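Local atomic coordinates of Alpha/beta hydrolase (Novosphingobium aromaticivorans, PDB entry 3BWX), a protein that probably acts as a hydrolase of the alpha/beta hydrolase fold, its natural substrate unidentified, and binds calcium ions in the crystal. Residues P229-R234 / E256-P261. The protein carries 1 engineered substitution. Sequence-based numbering, arbitrary orientation.
Sequences PLLVLR and ELVTLP
Val-232 and Arg-234 exchange backbone hydrogen bonds with Glu-256, Val-258 and Leu-260, joining the last two parallel strands of the alpha/beta hydrolase sheet. They belong to a beta-alpha-beta unit whose connecting helix, 243-250, packs on the face of Val-232, Arg-234 and Leu-257; helix 272-282 lies against the face of Leu-231 and Val-258. The ladder has five rungs. Glu-256 N donates to Leu-230 O (3.0 Å), Val-232 N to Glu-256 O (2.8 Å), Val-258 N to Val-232 O (2.9 Å), Arg-234 N to Val-258 O and Leu-260 N to Arg-234 O. The fourth is the most bent, with 153° at the hydrogen. Four CA-H groups add weaker contacts to carbonyls already engaged: Leu-231 and Leu-233 reach Glu-256 O and Val-258 O, while Leu-257 and Thr-259 reach Val-232 O and Arg-234 O. The alternate amides of the inner strand, those of Leu-231 and Leu-233, face strand 122-128, to which both residues are hydrogen-bonded; strand 255-260 forms the edge of the sheet. Leu-231 CD1 lies 3.8 Å from Val-258 CG2. The Leu-233 side chain runs alongside that of Val-258, its CD2 lying 3.7 Å from Val-258 CB and also meeting Leu-260 CD2. On the other face Leu-257 CD1 lies against Val-232 CG1. The Glu-256 carboxylate turns to a salt bridge from OE2 to Arg-280. Arg-234, with CG anti to the backbone N (chi1 -179°) and extended through to NE, carries its guanidinium past Thr-259 CG2, which approaches it obliquely. Its NE donates to Leu-241 O, and NH1 makes a weak hydrogen bond to Glu-236 O. One water links the two side chains, accepting from Arg-234 NH1 at 2.9 Å and hydrogen-bonded to Thr-259 OG1 at 2.8 Å.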
ATOM      1  N   PRO A 229      -5.204  11.594  14.293  1.00  9.78           N
ATOM      2  CA  PRO A 229      -5.051  12.475  13.106  1.00  8.38           C
ATOM      3  C   PRO A 229      -5.018  11.686  11.816  1.00  6.31           C
ATOM      4  O   PRO A 229      -4.239  10.712  11.688  1.00  7.68           O
ATOM      5  CB  PRO A 229      -3.732  13.191  13.358  1.00  8.45           C
ATOM      6  CG  PRO A 229      -3.559  13.132  14.865  1.00 10.61           C
ATOM      7  CD  PRO A 229      -4.188  11.856  15.321  1.00 10.38           C
ATOM      8  N   LEU A 230      -5.851  12.076  10.860  1.00  8.35           N
ATOM      9  CA  LEU A 230      -6.096  11.274   9.674  1.00  7.61           C
ATOM     10  C   LEU A 230      -6.261  12.132   8.451  1.00  7.85           C
ATOM     11  O   LEU A 230      -7.031  13.094   8.430  1.00  8.38           O
ATOM     12  CB  LEU A 230      -7.342  10.380   9.866  1.00  8.79           C
ATOM     13  CG  LEU A 230      -7.658   9.386   8.740  1.00  6.15           C
ATOM     14  CD1 LEU A 230      -6.584   8.327   8.411  1.00  7.23           C
ATOM     15  CD2 LEU A 230      -9.016   8.685   9.091  1.00  9.91           C
ATOM     16  N   LEU A 231      -5.570  11.682   7.415  1.00  8.27           N
ATOM     17  CA  LEU A 231      -5.753  12.107   6.040  1.00  6.78           C
ATOM     18  C   LEU A 231      -6.271  10.948   5.214  1.00  8.14           C
ATOM     19  O   LEU A 231      -5.734   9.827   5.302  1.00  8.21           O
ATOM     20  CB  LEU A 231      -4.410  12.539   5.448  1.00  7.29           C
ATOM     21  CG  LEU A 231      -4.310  12.757   3.903  1.00  8.05           C
ATOM     22  CD1 LEU A 231      -5.196  13.924   3.425  1.00 12.21           C
ATOM     23  CD2 LEU A 231      -2.823  12.967   3.466  1.00  7.48           C
ATOM     24  N   VAL A 232      -7.278  11.258   4.395  1.00  6.65           N
ATOM     25  CA  VAL A 232      -7.807  10.353   3.391  1.00  8.14           C
ATOM     26  C   VAL A 232      -7.523  10.946   2.012  1.00  7.47           C
ATOM     27  O   VAL A 232      -7.959  12.068   1.731  1.00  6.43           O
ATOM     28  CB  VAL A 232      -9.299  10.098   3.566  1.00  8.41           C
ATOM     29  CG1 VAL A 232      -9.778   9.083   2.516  1.00  7.79           C
ATOM     30  CG2 VAL A 232      -9.610   9.584   4.935  1.00  9.59           C
ATOM     31  N   LEU A 233      -6.787  10.253   1.174  1.00  8.75           N
ATOM     32  CA  LEU A 233      -6.584  10.613  -0.215  1.00  7.74           C
ATOM     33  C   LEU A 233      -7.539   9.791  -1.077  1.00  6.52           C
ATOM     34  O   LEU A 233      -7.743   8.596  -0.888  1.00  8.11           O
ATOM     35  CB  LEU A 233      -5.101  10.363  -0.647  1.00  7.28           C
ATOM     36  CG  LEU A 233      -4.028  11.227   0.051  1.00  8.91           C
ATOM     37  CD1 LEU A 233      -2.619  10.674  -0.100  1.00 10.93           C
ATOM     38  CD2 LEU A 233      -4.095  12.683  -0.429  1.00 12.19           C
ATOM     39  N   ARG A 234      -8.115  10.402  -2.086  1.00  6.11           N
ATOM     40  CA  ARG A 234      -9.014   9.719  -2.998  1.00  8.47           C
ATOM     41  C   ARG A 234      -8.672  10.140  -4.428  1.00  8.04           C
ATOM     42  O   ARG A 234      -8.551  11.346  -4.704  1.00 10.11           O
ATOM     43  CB  ARG A 234     -10.492  10.091  -2.708  1.00  8.91           C
ATOM     44  CG  ARG A 234     -11.427   9.375  -3.625  1.00  9.29           C
ATOM     45  CD  ARG A 234     -12.869   9.744  -3.462  1.00 10.89           C
ATOM     46  NE  ARG A 234     -13.535   8.995  -4.515  1.00 11.99           N
ATOM     47  CZ  ARG A 234     -13.928   9.447  -5.705  1.00  8.47           C
ATOM     48  NH1 ARG A 234     -13.930  10.752  -6.005  1.00 10.84           N
ATOM     49  NH2 ARG A 234     -14.399   8.600  -6.595  1.00  9.60           N
ATOM     50  N   GLU A 256      -9.091  14.972   7.335  1.00 10.30           N
ATOM     51  CA  GLU A 256      -8.963  15.767   6.122  1.00  8.53           C
ATOM     52  C   GLU A 256      -9.076  14.861   4.896  1.00  5.85           C
ATOM     53  O   GLU A 256      -8.429  13.786   4.895  1.00  7.30           O
ATOM     54  CB  GLU A 256      -7.633  16.524   6.098  1.00 10.65           C
ATOM     55  CG  GLU A 256      -7.415  17.289   4.816  1.00 10.22           C
ATOM     56  CD  GLU A 256      -6.367  18.401   4.947  1.00 13.27           C
ATOM     57  OE1 GLU A 256      -6.683  19.443   5.537  1.00 19.82           O
ATOM     58  OE2 GLU A 256      -5.237  18.240   4.447  1.00 11.02           O
ATOM     59  N   LEU A 257      -9.895  15.259   3.914  1.00  6.83           N
ATOM     60  CA  LEU A 257     -10.005  14.550   2.632  1.00  7.59           C
ATOM     61  C   LEU A 257      -9.364  15.397   1.552  1.00  9.75           C
ATOM     62  O   LEU A 257      -9.700  16.618   1.422  1.00  9.23           O
ATOM     63  CB  LEU A 257     -11.490  14.356   2.276  1.00  8.61           C
ATOM     64  CG  LEU A 257     -11.812  13.731   0.926  1.00 10.25           C
ATOM     65  CD1 LEU A 257     -11.231  12.323   0.697  1.00  6.43           C
ATOM     66  CD2 LEU A 257     -13.372  13.741   0.754  1.00  9.61           C
ATOM     67  N   VAL A 258      -8.514  14.767   0.749  1.00  9.72           N
ATOM     68  CA  VAL A 258      -7.931  15.377  -0.469  1.00 10.12           C
ATOM     69  C   VAL A 258      -8.268  14.516  -1.664  1.00  7.61           C
ATOM     70  O   VAL A 258      -7.968  13.321  -1.679  1.00  8.26           O
ATOM     71  CB  VAL A 258      -6.417  15.594  -0.302  1.00 10.03           C
ATOM     72  CG1 VAL A 258      -5.791  16.052  -1.637  1.00  7.66           C
ATOM     73  CG2 VAL A 258      -6.136  16.537   0.887  1.00  7.64           C
ATOM     74  N   THR A 259      -8.903  15.109  -2.660  1.00  6.48           N
ATOM     75  CA  THR A 259      -9.203  14.397  -3.886  1.00  8.56           C
ATOM     76  C   THR A 259      -8.225  14.838  -4.968  1.00  9.47           C
ATOM     77  O   THR A 259      -8.056  16.030  -5.195  1.00  9.14           O
ATOM     78  CB  THR A 259     -10.640  14.661  -4.341  1.00  9.90           C
ATOM     79  OG1 THR A 259     -11.552  14.170  -3.331  1.00 10.09           O
ATOM     80  CG2 THR A 259     -10.911  13.991  -5.714  1.00 10.38           C
ATOM     81  N   LEU A 260      -7.589  13.863  -5.624  1.00  6.86           N
ATOM     82  CA  LEU A 260      -6.597  14.070  -6.688  1.00  9.79           C
ATOM     83  C   LEU A 260      -7.313  14.110  -8.019  1.00 11.57           C
ATOM     84  O   LEU A 260      -7.961  13.146  -8.416  1.00  8.70           O
ATOM     85  CB  LEU A 260      -5.510  12.988  -6.677  1.00  7.96           C
ATOM     86  CG  LEU A 260      -4.399  12.991  -5.630  1.00  7.30           C
ATOM     87  CD1 LEU A 260      -3.636  14.381  -5.617  1.00 10.10           C
ATOM     88  CD2 LEU A 260      -4.919  12.589  -4.278  1.00 11.34           C
ATOM     89  N   PRO A 261      -7.244  15.255  -8.708  1.00  9.45           N
ATOM     90  CA  PRO A 261      -7.957  15.342 -10.012  1.00 12.66           C
ATOM     91  C   PRO A 261      -7.487  14.371 -11.088  1.00  8.53           C
ATOM     92  O   PRO A 261      -6.274  14.102 -11.204  1.00 11.10           O
ATOM     93  CB  PRO A 261      -7.682  16.785 -10.464  1.00 14.33           C
ATOM     94  CG  PRO A 261      -7.335  17.511  -9.203  1.00 19.76           C
ATOM     95  CD  PRO A 261      -6.619  16.522  -8.317  1.00 12.93           C
TER
HETATM   96  O   HOH W   1     -13.938  12.942  -4.053  1.00 14.00           O